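Long-range contacts in 2-dehydro-3-deoxy-d-gluconate/2-dehydro-3-deoxy-phosphogluconate aldolase (Picrophilus torridus, PDB 4UXD), which is an aldolase of the dihydrodipicolinate synthetase family, folded as a barrel of parallel strands surrounded by helices: residues 26-31 / 57-62; 207-212 / 223-228; 93-98 / 118-123; 49-54 / 84-89. All coordinates share one frame; numbering follows the deposited sequence.

Interaction 1. Residues 26-31 / 57-62; sequences KGIVCP and INVDYL
Ile-28 and Asp-60 form the tight part of this contact. The amide of Ile-28 points at Asp-60 OD2 in an almost straight hydrogen bond (N to OD2 2.7 Å, 173° at the hydrogen) and meets the oxygen on its anti side, 20° out of the carboxylate plane. Ile-28 O in turn is gripped by two successive amides. Asp-60 N lies in the carbonyl plane at 2.8 Å from Ile-28 O, while Tyr-61 N is tilted from that plane and sits 3.2 Å from the same oxygen. Gly-27, with no side chain, passes its CA within 3.5 Å of Asp-60 OD2. Further along, Cys-30 N bonds to Tyr-61 O at 3.0 Å, continuing a parallel pairing in which Val-29 lies beside Tyr-61. CG of Tyr-61 stands anti to its carbonyl carbon (chi1 -57°), which sends the ring back along Val-29 toward Lys-26; CE1 then meets Lys-26 O edge-on at 3.2 Å, and Val-29 CG2 touches CD1 obliquely. The packing is looser round Val-59, whose CG1 comes no nearer than 4.3 Å to Ile-28 CG2. At the solvent end the CB of exposed Lys-26 points away from residues 57-62, and its side chain comes no nearer to them than 5.8 Å. Strand 27-31 and strand 61-63 are joined through helix 44-56 as a beta-alpha-beta unit; Leu-54 of that helix packs on Cys-30, Val-59 and Leu-62, while Ile-28 leans on helix 233-240.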
loop_
_atom_site.group_PDB
_atom_site.type_symbol
_atom_site.label_atom_id
_atom_site.label_comp_id
_atom_site.label_asym_id
_atom_site.label_seq_id
_atom_site.Cartn_x
_atom_site.Cartn_y
_atom_site.Cartn_z
ATOM N N LYS A 26 1.190 -15.682 -30.442
ATOM C CA LYS A 26 1.206 -14.253 -30.704
ATOM C C LYS A 26 -0.183 -13.887 -31.214
ATOM O O LYS A 26 -0.950 -14.769 -31.592
ATOM C CB LYS A 26 2.345 -13.876 -31.683
ATOM C CG LYS A 26 2.017 -13.659 -33.169
ATOM C CD LYS A 26 2.343 -14.859 -34.054
ATOM C CE LYS A 26 3.779 -15.357 -33.884
ATOM N NZ LYS A 26 4.766 -14.271 -33.625
ATOM N N GLY A 27 -0.522 -12.601 -31.196
ATOM C CA GLY A 27 -1.844 -12.162 -31.620
ATOM C C GLY A 27 -2.783 -11.832 -30.467
ATOM O O GLY A 27 -2.343 -11.508 -29.362
ATOM N N ILE A 28 -4.082 -11.939 -30.735
ATOM C CA ILE A 28 -5.112 -11.489 -29.816
ATOM C C ILE A 28 -5.815 -12.637 -29.121
ATOM O O ILE A 28 -6.363 -13.540 -29.751
ATOM C CB ILE A 28 -6.148 -10.632 -30.547
ATOM C CG1 ILE A 28 -5.455 -9.424 -31.195
ATOM C CG2 ILE A 28 -7.268 -10.176 -29.586
ATOM C CD1 ILE A 28 -4.743 -8.528 -30.217
ATOM N N VAL A 29 -5.772 -12.576 -27.797
ATOM C CA VAL A 29 -6.326 -13.588 -26.921
ATOM C C VAL A 29 -7.553 -13.022 -26.232
ATOM O O VAL A 29 -7.440 -11.986 -25.578
ATOM C CB VAL A 29 -5.298 -14.007 -25.851
ATOM C CG1 VAL A 29 -5.881 -15.058 -24.900
ATOM C CG2 VAL A 29 -4.031 -14.489 -26.498
ATOM N N CYS A 30 -8.717 -13.673 -26.352
ATOM C CA CYS A 30 -9.874 -13.232 -25.560
ATOM C C CYS A 30 -9.956 -13.917 -24.196
ATOM O O CYS A 30 -10.185 -15.122 -24.114
ATOM C CB CYS A 30 -11.177 -13.464 -26.292
ATOM S SG CYS A 30 -12.606 -13.082 -25.233
ATOM N N PRO A 31 -9.781 -13.147 -23.111
ATOM C CA PRO A 31 -10.071 -13.759 -21.814
ATOM C C PRO A 31 -11.586 -13.799 -21.635
ATOM O O PRO A 31 -12.217 -12.794 -21.275
ATOM C CB PRO A 31 -9.373 -12.834 -20.821
ATOM C CG PRO A 31 -9.415 -11.495 -21.461
ATOM C CD PRO A 31 -9.473 -11.720 -22.981
ATOM N N ILE A 57 -14.924 -11.848 -35.278
ATOM C CA ILE A 57 -13.913 -10.781 -35.257
ATOM C C ILE A 57 -12.487 -11.317 -35.292
ATOM O O ILE A 57 -11.544 -10.558 -35.139
ATOM C CB ILE A 57 -14.053 -9.884 -34.008
ATOM C CG1 ILE A 57 -13.783 -10.690 -32.730
ATOM C CG2 ILE A 57 -15.443 -9.224 -33.979
ATOM C CD1 ILE A 57 -13.879 -9.890 -31.447
ATOM N N ASN A 58 -12.335 -12.621 -35.490
ATOM C CA ASN A 58 -11.028 -13.249 -35.700
ATOM C C ASN A 58 -9.981 -13.023 -34.577
ATOM O O ASN A 58 -8.811 -12.689 -34.844
ATOM C CB ASN A 58 -10.457 -12.779 -37.038
ATOM C CG ASN A 58 -9.285 -13.624 -37.503
ATOM O OD1 ASN A 58 -9.257 -14.838 -37.291
ATOM N ND2 ASN A 58 -8.291 -12.974 -38.109
ATOM N N VAL A 59 -10.382 -13.220 -33.324
ATOM C CA VAL A 59 -9.391 -13.344 -32.269
ATOM C C VAL A 59 -8.639 -14.632 -32.593
ATOM O O VAL A 59 -9.162 -15.484 -33.315
ATOM C CB VAL A 59 -10.012 -13.385 -30.835
ATOM C CG1 VAL A 59 -10.946 -12.194 -30.601
ATOM C CG2 VAL A 59 -10.747 -14.700 -30.569
ATOM N N ASP A 60 -7.426 -14.781 -32.070
ATOM C CA ASP A 60 -6.595 -15.944 -32.373
ATOM C C ASP A 60 -6.688 -17.042 -31.318
ATOM O O ASP A 60 -6.520 -18.211 -31.625
ATOM C CB ASP A 60 -5.136 -15.510 -32.519
ATOM C CG ASP A 60 -4.978 -14.344 -33.456
ATOM O OD1 ASP A 60 -4.913 -14.579 -34.677
ATOM O OD2 ASP A 60 -4.935 -13.194 -32.976
ATOM N N TYR A 61 -6.919 -16.658 -30.066
ATOM C CA TYR A 61 -7.001 -17.623 -28.981
ATOM C C TYR A 61 -8.213 -17.363 -28.105
ATOM O O TYR A 61 -8.595 -16.214 -27.869
ATOM C CB TYR A 61 -5.739 -17.598 -28.121
ATOM C CG TYR A 61 -4.477 -17.859 -28.888
ATOM C CD1 TYR A 61 -3.788 -16.822 -29.492
ATOM C CD2 TYR A 61 -3.959 -19.137 -29.000
ATOM C CE1 TYR A 61 -2.625 -17.056 -30.192
ATOM C CE2 TYR A 61 -2.792 -19.377 -29.699
ATOM C CZ TYR A 61 -2.134 -18.332 -30.294
ATOM O OH TYR A 61 -0.975 -18.553 -31.002
ATOM N N LEU A 62 -8.820 -18.461 -27.660
ATOM C CA LEU A 62 -9.832 -18.431 -26.630
ATOM C C LEU A 62 -9.161 -18.811 -25.331
ATOM O O LEU A 62 -8.431 -19.823 -25.256
ATOM C CB LEU A 62 -10.981 -19.397 -26.922
ATOM C CG LEU A 62 -11.611 -19.364 -28.310
ATOM C CD1 LEU A 62 -12.928 -20.144 -28.286
ATOM C CD2 LEU A 62 -11.803 -17.940 -28.796
#

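Interaction 2. Residues 207-212 / 223-228; sequences GQDDLL and GVCGTT. With GOL (glycerol), chain F; IPA (isopropyl alcohol), chain G.
Asp-209 and Thr-227 approach from opposite directions, and a single carboxylate oxygen takes both polar groups of the threonine. Thr-227 OG1 donates to Asp-209 OD2 at 2.6 Å, using the anti lone pair, while Thr-227 N reaches the same OD2 at 3.0 Å through the syn lone pair. The threonine can hold the oxygen this way because chi1 of 64° puts OG1 between its backbone N and carbonyl carbon, close beside its own N-H. The two bonds fix the turn of the carboxylate, and Cys-225 CB lies against its OD2. The other oxygen, OD1, is thereby directed to the bound glycerol and accepts from its O1 at 3.0 Å. Leu-212 sends CD1 to within 3.7 Å of the backbone N of Gly-223, which has no side chain to intervene. The carbonyl oxygens of Gly-207 and Val-224 are both acceptors, yet lie 3.0 Å apart; glycerol O3 is close to both and donates to Gly-207 O at 2.9 Å. Gly-226 N offers O3 a further, weak bond. The CB of Gln-208 points away from residues 223-228; its NE2 is bonded to Ser-184 O and to the isopropyl alcohol. Turns following the C-terminal ends of adjacent barrel strands, here 203-206 and 222-224, typically line the active-site mouth of a beta/alpha barrel, and the glycerol, also bonded to Tyr-272 OH, is consistent with a pocket there.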
loop_
_atom_site.group_PDB
_atom_site.type_symbol
_atom_site.label_atom_id
_atom_site.label_comp_id
_atom_site.label_asym_id
_atom_site.label_seq_id
_atom_site.Cartn_x
_atom_site.Cartn_y
_atom_site.Cartn_z
ATOM N N GLY A 207 -1.753 -7.621 -20.909
ATOM C CA GLY A 207 -3.060 -8.002 -20.415
ATOM C C GLY A 207 -4.031 -6.857 -20.311
ATOM O O GLY A 207 -5.201 -7.063 -20.001
ATOM N N GLN A 208 -3.548 -5.642 -20.543
ATOM C CA GLN A 208 -4.402 -4.459 -20.427
ATOM C C GLN A 208 -4.601 -3.831 -21.792
ATOM O O GLN A 208 -3.643 -3.412 -22.433
ATOM C CB GLN A 208 -3.811 -3.432 -19.458
ATOM C CG GLN A 208 -3.671 -3.913 -18.021
ATOM C CD GLN A 208 -4.999 -4.237 -17.350
ATOM O OE1 GLN A 208 -6.073 -4.027 -17.916
ATOM N NE2 GLN A 208 -4.925 -4.763 -16.133
ATOM N N ASP A 209 -5.863 -3.774 -22.212
ATOM C CA ASP A 209 -6.242 -3.368 -23.561
ATOM C C ASP A 209 -5.734 -1.981 -23.951
ATOM O O ASP A 209 -5.347 -1.751 -25.097
ATOM C CB ASP A 209 -7.765 -3.396 -23.698
ATOM C CG ASP A 209 -8.378 -4.708 -23.226
ATOM O OD1 ASP A 209 -7.826 -5.352 -22.306
ATOM O OD2 ASP A 209 -9.424 -5.091 -23.785
ATOM N N ASP A 210 -5.737 -1.045 -23.013
ATOM C CA ASP A 210 -5.311 0.306 -23.365
ATOM C C ASP A 210 -3.795 0.407 -23.560
ATOM O O ASP A 210 -3.304 1.376 -24.136
ATOM C CB ASP A 210 -5.792 1.319 -22.320
ATOM C CG ASP A 210 -5.568 0.865 -20.902
ATOM O OD1 ASP A 210 -5.466 -0.359 -20.652
ATOM O OD2 ASP A 210 -5.514 1.763 -20.029
ATOM N N LEU A 211 -3.063 -0.612 -23.120
ATOM C CA LEU A 211 -1.614 -0.599 -23.183
ATOM C C LEU A 211 -1.054 -1.388 -24.373
ATOM O O LEU A 211 0.174 -1.440 -24.581
ATOM C CB LEU A 211 -1.033 -1.152 -21.887
ATOM C CG LEU A 211 -1.395 -0.458 -20.574
ATOM C CD1 LEU A 211 -0.423 -0.936 -19.506
ATOM C CD2 LEU A 211 -1.375 1.051 -20.661
ATOM N N LEU A 212 -1.943 -1.979 -25.160
ATOM C CA LEU A 212 -1.539 -2.840 -26.269
ATOM C C LEU A 212 -0.608 -2.137 -27.258
ATOM O O LEU A 212 0.402 -2.702 -27.676
ATOM C CB LEU A 212 -2.775 -3.363 -27.013
ATOM C CG LEU A 212 -2.503 -4.346 -28.158
ATOM C CD1 LEU A 212 -1.637 -5.539 -27.702
ATOM C CD2 LEU A 212 -3.819 -4.847 -28.738
ATOM N N GLY A 223 -1.746 -9.228 -27.219
ATOM C CA GLY A 223 -2.507 -8.915 -26.026
ATOM C C GLY A 223 -3.516 -9.965 -25.605
ATOM O O GLY A 223 -4.014 -10.736 -26.422
ATOM N N VAL A 224 -3.799 -9.984 -24.305
ATOM C CA VAL A 224 -4.964 -10.665 -23.748
ATOM C C VAL A 224 -5.938 -9.590 -23.290
ATOM O O VAL A 224 -5.683 -8.918 -22.278
ATOM C CB VAL A 224 -4.605 -11.578 -22.549
ATOM C CG1 VAL A 224 -5.804 -12.440 -22.149
ATOM C CG2 VAL A 224 -3.426 -12.451 -22.878
ATOM N N CYS A 225 -7.041 -9.432 -24.027
ATOM C CA CYS A 225 -7.864 -8.237 -23.918
ATOM C C CYS A 225 -9.349 -8.513 -23.744
ATOM O O CYS A 225 -10.026 -8.887 -24.688
ATOM C CB CYS A 225 -7.646 -7.380 -25.163
ATOM S SG CYS A 225 -5.918 -6.983 -25.476
ATOM N N GLY A 226 -9.860 -8.275 -22.543
ATOM C CA GLY A 226 -11.242 -8.579 -22.219
ATOM C C GLY A 226 -12.297 -7.878 -23.069
ATOM O O GLY A 226 -13.406 -8.385 -23.229
ATOM N N THR A 227 -11.976 -6.710 -23.605
ATOM C CA THR A 227 -12.942 -5.986 -24.412
ATOM C C THR A 227 -13.311 -6.731 -25.703
ATOM O O THR A 227 -14.301 -6.387 -26.349
ATOM C CB THR A 227 -12.423 -4.596 -24.789
ATOM O OG1 THR A 227 -11.252 -4.718 -25.617
ATOM C CG2 THR A 227 -12.121 -3.798 -23.529
ATOM N N THR A 228 -12.536 -7.746 -26.074
ATOM C CA THR A 228 -12.850 -8.522 -27.270
ATOM C C THR A 228 -14.116 -9.375 -27.084
ATOM O O THR A 228 -14.626 -9.936 -28.041
ATOM C CB THR A 228 -11.681 -9.438 -27.691
ATOM O OG1 THR A 228 -11.400 -10.388 -26.653
ATOM C CG2 THR A 228 -10.447 -8.612 -27.972
HETATM C C1 GOL F . -9.200 -5.882 -19.395
HETATM O O1 GOL F . -10.106 -6.021 -20.465
HETATM C C2 GOL F . -9.180 -7.140 -18.534
HETATM O O2 GOL F . -8.235 -6.969 -17.492
HETATM C C3 GOL F . -8.860 -8.380 -19.371
HETATM O O3 GOL F . -7.851 -8.137 -20.329
HETATM C C1 IPA G . -8.968 -6.302 -13.309
HETATM C C2 IPA G . -7.651 -6.263 -14.065
HETATM C C3 IPA G . -6.556 -5.589 -13.238
HETATM O O2 IPA G . -7.887 -5.528 -15.239
#

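Interaction 3. Residues 93-98 / 118-123; sequences PIMAGV and IEAAVL
Ile-118 supplies the main bump. Its CG2 settles into the notch formed by Ile-94 CG2 (3.7 Å from Ile-118 CG2), the carbonyl of Ile-94 and Ala-96 CB, the two isoleucines crossing at a slant. On the face bearing Met-95, Ala-120 and Val-122, the fit is made by Val-122 CG2, which presses on Met-95 CB at 3.5 Å; Gly-97, paired with Val-122, has no side chain on that face. The small Ala-121 leaves a hollow on the other face that Val-98 CG2 fills, 3.8 Å from Ala-121 CB. Glu-119 curls back at chi2 (90°), laying its carboxylate against Pro-93 CA; OE1 receives Ile-94 N at 3.0 Å from above the carboxylate plane, and Arg-87 adds a salt bridge to this oxygen. Backbone bonds hold the surfaces in parallel register, among them Ala-96 N to Ala-120 O and Val-122 N to Ala-96 O, both 2.7 Å. Helix 103-115 makes the crossover between the two strands. Strand 61-63 pairs with 95-97, closing the barrel, and strand 150-155 flanks 120-123; Met-95 and Ala-120 touch Tyr-25, whereas Ala-96 and Ile-118 pack against Leu-83 of helix 76-88.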
loop_
_atom_site.group_PDB
_atom_site.type_symbol
_atom_site.label_atom_id
_atom_site.label_comp_id
_atom_site.label_asym_id
_atom_site.label_seq_id
_atom_site.Cartn_x
_atom_site.Cartn_y
_atom_site.Cartn_z
ATOM N N PRO A 93 -7.581 -22.335 -31.341
ATOM C CA PRO A 93 -6.679 -22.842 -30.304
ATOM C C PRO A 93 -7.011 -22.229 -28.927
ATOM O O PRO A 93 -7.266 -21.027 -28.805
ATOM C CB PRO A 93 -5.298 -22.414 -30.805
ATOM C CG PRO A 93 -5.550 -21.245 -31.694
ATOM C CD PRO A 93 -6.879 -21.518 -32.346
ATOM N N ILE A 94 -7.009 -23.073 -27.903
ATOM C CA ILE A 94 -7.479 -22.703 -26.573
ATOM C C ILE A 94 -6.317 -22.648 -25.594
ATOM O O ILE A 94 -5.419 -23.499 -25.630
ATOM C CB ILE A 94 -8.558 -23.709 -26.061
ATOM C CG1 ILE A 94 -9.807 -23.616 -26.930
ATOM C CG2 ILE A 94 -8.946 -23.432 -24.606
ATOM C CD1 ILE A 94 -10.823 -24.690 -26.688
ATOM N N MET A 95 -6.332 -21.615 -24.751
ATOM C CA MET A 95 -5.488 -21.545 -23.557
ATOM C C MET A 95 -6.381 -21.695 -22.340
ATOM O O MET A 95 -7.153 -20.798 -22.032
ATOM C CB MET A 95 -4.748 -20.216 -23.461
ATOM C CG MET A 95 -4.068 -19.753 -24.717
ATOM S SD MET A 95 -3.354 -18.120 -24.438
ATOM C CE MET A 95 -2.294 -17.955 -25.878
ATOM N N ALA A 96 -6.290 -22.814 -21.645
ATOM C CA ALA A 96 -7.190 -23.064 -20.526
ATOM C C ALA A 96 -6.687 -22.410 -19.244
ATOM O O ALA A 96 -5.553 -22.636 -18.819
ATOM C CB ALA A 96 -7.369 -24.560 -20.316
ATOM N N GLY A 97 -7.534 -21.604 -18.622
ATOM C CA GLY A 97 -7.231 -21.121 -17.299
ATOM C C GLY A 97 -7.307 -22.305 -16.372
ATOM O O GLY A 97 -8.376 -22.853 -16.193
ATOM N N VAL A 98 -6.178 -22.707 -15.801
ATOM C CA VAL A 98 -6.137 -23.845 -14.879
ATOM C C VAL A 98 -5.796 -23.381 -13.449
ATOM O O VAL A 98 -5.283 -24.151 -12.617
ATOM C CB VAL A 98 -5.121 -24.910 -15.380
ATOM C CG1 VAL A 98 -5.595 -25.488 -16.718
ATOM C CG2 VAL A 98 -3.722 -24.328 -15.541
ATOM N N ILE A 118 -6.734 -29.401 -25.516
ATOM C CA ILE A 118 -6.563 -27.962 -25.373
ATOM C C ILE A 118 -5.080 -27.708 -25.516
ATOM O O ILE A 118 -4.270 -28.361 -24.885
ATOM C CB ILE A 118 -7.135 -27.425 -24.028
ATOM C CG1 ILE A 118 -8.656 -27.238 -24.138
ATOM C CG2 ILE A 118 -6.514 -26.099 -23.642
ATOM C CD1 ILE A 118 -9.385 -27.241 -22.816
ATOM N N GLU A 119 -4.734 -26.769 -26.378
ATOM C CA GLU A 119 -3.350 -26.509 -26.737
ATOM C C GLU A 119 -2.468 -26.040 -25.583
ATOM O O GLU A 119 -1.306 -26.448 -25.481
ATOM C CB GLU A 119 -3.297 -25.454 -27.849
ATOM C CG GLU A 119 -3.650 -25.965 -29.231
ATOM C CD GLU A 119 -5.123 -25.872 -29.551
ATOM O OE1 GLU A 119 -5.958 -25.786 -28.626
ATOM O OE2 GLU A 119 -5.448 -25.886 -30.754
ATOM N N ALA A 120 -2.999 -25.168 -24.730
ATOM C CA ALA A 120 -2.161 -24.512 -23.726
ATOM C C ALA A 120 -2.884 -24.336 -22.407
ATOM O O ALA A 120 -4.113 -24.251 -22.364
ATOM C CB ALA A 120 -1.681 -23.155 -24.240
ATOM N N ALA A 121 -2.106 -24.306 -21.333
ATOM C CA ALA A 121 -2.619 -23.978 -20.017
ATOM C C ALA A 121 -2.162 -22.570 -19.691
ATOM O O ALA A 121 -1.177 -22.092 -20.265
ATOM C CB ALA A 121 -2.139 -24.953 -18.976
ATOM N N VAL A 122 -2.910 -21.917 -18.804
ATOM C CA VAL A 122 -2.546 -20.627 -18.244
ATOM C C VAL A 122 -2.684 -20.659 -16.733
ATOM O O VAL A 122 -3.769 -20.915 -16.205
ATOM C CB VAL A 122 -3.423 -19.493 -18.768
ATOM C CG1 VAL A 122 -2.851 -18.126 -18.316
ATOM C CG2 VAL A 122 -3.559 -19.576 -20.269
ATOM N N LEU A 123 -1.594 -20.343 -16.045
ATOM C CA LEU A 123 -1.533 -20.455 -14.595
ATOM C C LEU A 123 -0.925 -19.205 -13.945
ATOM O O LEU A 123 0.177 -18.794 -14.301
ATOM C CB LEU A 123 -0.722 -21.693 -14.212
ATOM C CG LEU A 123 -0.536 -21.928 -12.715
ATOM C CD1 LEU A 123 -1.883 -22.142 -12.064
ATOM C CD2 LEU A 123 0.384 -23.118 -12.457
#

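Interaction 4. Residues 49-54 / 84-89; sequences ILIKYL and KFVREN
Ile-51 reaches from helix 44-56 to residues 84-89 and touches Phe-85, Val-86 and Asn-89. Its CB already points at the second segment and divides the side chain into two branches. The short branch, CG2, stands anti to the backbone N (chi1 -71° places CG1 beside that N) and comes down on Asn-89 O at 3.5 Å. The long branch is nearly extended (chi2 161°), CG1 carrying CD1 on toward Phe-85 and Val-86. At the tip, CD1 lies among three residues: Phe-85 CE2 at 4.1 Å, reached obliquely, Val-86 CA at 4.2 Å, and Asn-89 CB, also at 4.2 Å. The phenyl ring is flanked by its own segment as well. The amide of Asn-89 folds back over one face, with ND2 3.2 Å above the plane and toward the rim, while ND2 donates to Phe-85 O at 2.9 Å. This bond folds the asparagine back on the backbone of Phe-85. Lys-52 lies at the exposed margin, where its NZ bonds to Asn-48 OD1 and stays 4.3 Å from Asn-89 O. The Phe-85 ring also meets that of Tyr-44 from helix 44-56, the two planes about 60° apart. Apolar packing between successive helices, with Leu-54 and Val-86 both resting on Leu-62 of strand 61-63, is characteristic of the helical layer round a beta/alpha barrel.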
loop_
_atom_site.group_PDB
_atom_site.type_symbol
_atom_site.label_atom_id
_atom_site.label_comp_id
_atom_site.label_asym_id
_atom_site.label_seq_id
_atom_site.Cartn_x
_atom_site.Cartn_y
_atom_site.Cartn_z
ATOM N N ILE A 49 -23.060 -18.229 -28.283
ATOM C CA ILE A 49 -23.253 -16.937 -28.911
ATOM C C ILE A 49 -21.949 -16.168 -28.879
ATOM O O ILE A 49 -21.598 -15.498 -29.842
ATOM C CB ILE A 49 -24.371 -16.154 -28.212
ATOM C CG1 ILE A 49 -25.719 -16.757 -28.626
ATOM C CG2 ILE A 49 -24.316 -14.672 -28.565
ATOM C CD1 ILE A 49 -26.879 -16.441 -27.698
ATOM N N LEU A 50 -21.226 -16.323 -27.770
ATOM C CA LEU A 50 -19.962 -15.639 -27.538
ATOM C C LEU A 50 -18.832 -16.199 -28.396
ATOM O O LEU A 50 -18.061 -15.443 -29.009
ATOM C CB LEU A 50 -19.581 -15.740 -26.056
ATOM C CG LEU A 50 -18.182 -15.219 -25.694
ATOM C CD1 LEU A 50 -18.020 -13.778 -26.144
ATOM C CD2 LEU A 50 -17.915 -15.351 -24.199
ATOM N N ILE A 51 -18.715 -17.521 -28.400
ATOM C CA ILE A 51 -17.741 -18.211 -29.237
ATOM C C ILE A 51 -17.906 -17.829 -30.705
ATOM O O ILE A 51 -16.927 -17.712 -31.432
ATOM C CB ILE A 51 -17.879 -19.741 -29.098
ATOM C CG1 ILE A 51 -17.397 -20.186 -27.723
ATOM C CG2 ILE A 51 -17.074 -20.472 -30.168
ATOM C CD1 ILE A 51 -17.887 -21.538 -27.319
ATOM N N LYS A 52 -19.145 -17.646 -31.147
ATOM C CA LYS A 52 -19.397 -17.343 -32.551
ATOM C C LYS A 52 -19.109 -15.872 -32.845
ATOM O O LYS A 52 -18.736 -15.520 -33.971
ATOM C CB LYS A 52 -20.835 -17.705 -32.937
ATOM C CG LYS A 52 -21.129 -19.213 -32.934
ATOM C CD LYS A 52 -20.159 -20.007 -33.804
ATOM C CE LYS A 52 -20.754 -21.350 -34.243
ATOM N NZ LYS A 52 -21.015 -22.308 -33.128
ATOM N N TYR A 53 -19.272 -15.014 -31.836
ATOM C CA TYR A 53 -18.814 -13.627 -31.942
ATOM C C TYR A 53 -17.291 -13.516 -32.000
ATOM O O TYR A 53 -16.743 -12.696 -32.735
ATOM C CB TYR A 53 -19.309 -12.797 -30.772
ATOM C CG TYR A 53 -18.755 -11.393 -30.800
ATOM C CD1 TYR A 53 -19.318 -10.428 -31.627
ATOM C CD2 TYR A 53 -17.661 -11.031 -30.009
ATOM C CE1 TYR A 53 -18.828 -9.146 -31.668
ATOM C CE2 TYR A 53 -17.158 -9.736 -30.041
ATOM C CZ TYR A 53 -17.745 -8.794 -30.878
ATOM O OH TYR A 53 -17.251 -7.500 -30.929
ATOM N N LEU A 54 -16.608 -14.335 -31.211
ATOM C CA LEU A 54 -15.161 -14.281 -31.152
ATOM C C LEU A 54 -14.570 -14.733 -32.465
ATOM O O LEU A 54 -13.604 -14.138 -32.958
ATOM C CB LEU A 54 -14.634 -15.136 -29.992
ATOM C CG LEU A 54 -14.805 -14.458 -28.637
ATOM C CD1 LEU A 54 -14.650 -15.428 -27.482
ATOM C CD2 LEU A 54 -13.800 -13.314 -28.508
ATOM N N LYS A 84 -14.655 -28.134 -21.528
ATOM C CA LYS A 84 -15.110 -29.111 -22.492
ATOM C C LYS A 84 -16.017 -28.453 -23.535
ATOM O O LYS A 84 -15.843 -28.650 -24.734
ATOM C CB LYS A 84 -15.840 -30.258 -21.790
ATOM C CG LYS A 84 -15.660 -31.614 -22.466
ATOM C CD LYS A 84 -16.376 -32.717 -21.719
ATOM C CE LYS A 84 -17.887 -32.623 -21.913
ATOM N NZ LYS A 84 -18.627 -33.768 -21.305
ATOM N N PHE A 85 -16.972 -27.657 -23.083
ATOM C CA PHE A 85 -17.915 -27.046 -23.999
ATOM C C PHE A 85 -17.159 -26.212 -25.009
ATOM O O PHE A 85 -17.314 -26.387 -26.217
ATOM C CB PHE A 85 -18.936 -26.191 -23.253
ATOM C CG PHE A 85 -19.957 -25.536 -24.152
ATOM C CD1 PHE A 85 -21.065 -26.245 -24.604
ATOM C CD2 PHE A 85 -19.821 -24.208 -24.530
ATOM C CE1 PHE A 85 -22.018 -25.638 -25.432
ATOM C CE2 PHE A 85 -20.776 -23.596 -25.351
ATOM C CZ PHE A 85 -21.868 -24.323 -25.803
ATOM N N VAL A 86 -16.303 -25.335 -24.505
ATOM C CA VAL A 86 -15.555 -24.430 -25.356
ATOM C C VAL A 86 -14.681 -25.203 -26.338
ATOM O O VAL A 86 -14.592 -24.834 -27.508
ATOM C CB VAL A 86 -14.703 -23.481 -24.501
ATOM C CG1 VAL A 86 -13.766 -22.651 -25.358
ATOM C CG2 VAL A 86 -15.625 -22.597 -23.668
ATOM N N ARG A 87 -14.043 -26.270 -25.862
ATOM C CA ARG A 87 -13.202 -27.094 -26.724
ATOM C C ARG A 87 -14.040 -27.800 -27.774
ATOM O O ARG A 87 -13.549 -28.081 -28.860
ATOM C CB ARG A 87 -12.402 -28.127 -25.909
ATOM C CG ARG A 87 -11.731 -29.253 -26.733
ATOM C CD ARG A 87 -10.524 -28.813 -27.588
ATOM N NE ARG A 87 -10.826 -27.762 -28.563
ATOM C CZ ARG A 87 -9.907 -27.012 -29.166
ATOM N NH1 ARG A 87 -8.613 -27.191 -28.923
ATOM N NH2 ARG A 87 -10.281 -26.067 -30.011
ATOM N N GLU A 88 -15.301 -28.072 -27.451
ATOM C CA GLU A 88 -16.152 -28.847 -28.339
ATOM C C GLU A 88 -16.983 -27.998 -29.293
ATOM O O GLU A 88 -17.671 -28.538 -30.168
ATOM C CB GLU A 88 -17.089 -29.732 -27.524
ATOM C CG GLU A 88 -16.466 -31.025 -27.070
ATOM C CD GLU A 88 -17.423 -31.851 -26.242
ATOM O OE1 GLU A 88 -18.578 -31.403 -26.040
ATOM O OE2 GLU A 88 -17.020 -32.945 -25.797
ATOM N N ASN A 89 -16.924 -26.682 -29.144
ATOM C CA ASN A 89 -17.750 -25.817 -29.974
ATOM C C ASN A 89 -16.953 -24.744 -30.675
ATOM O O ASN A 89 -17.497 -23.752 -31.157
ATOM C CB ASN A 89 -18.857 -25.221 -29.127
ATOM C CG ASN A 89 -19.901 -26.259 -28.759
ATOM O OD1 ASN A 89 -20.750 -26.608 -29.573
ATOM N ND2 ASN A 89 -19.818 -26.782 -27.544
#

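Interactions 1, 2 and 3 all reach the same parallel sheet, interaction 2 by strand 222-224 and the loop after strand 203-206; interaction 4 belongs to the helices outside it. Strands 27-31 and 222-224 are neighbours, so interactions 1 and 2 join directly: Val-29 N lies 2.9 Å from Gly-223 O. On its other side interaction 1 meets interaction 3, with Leu-62 O 2.8 Å from Met-95 N. Interaction 4 packs on interaction 3 through Val-86 CG1, 3.8 Å from Ile-94 CD1. Glycerol is bound at interaction 2, centred about 18 Å from the centre of interaction 3 and 20 Å from that of interaction 4, which it still touches (Thr-228 O to Tyr-53 CE2, 3.2 Å).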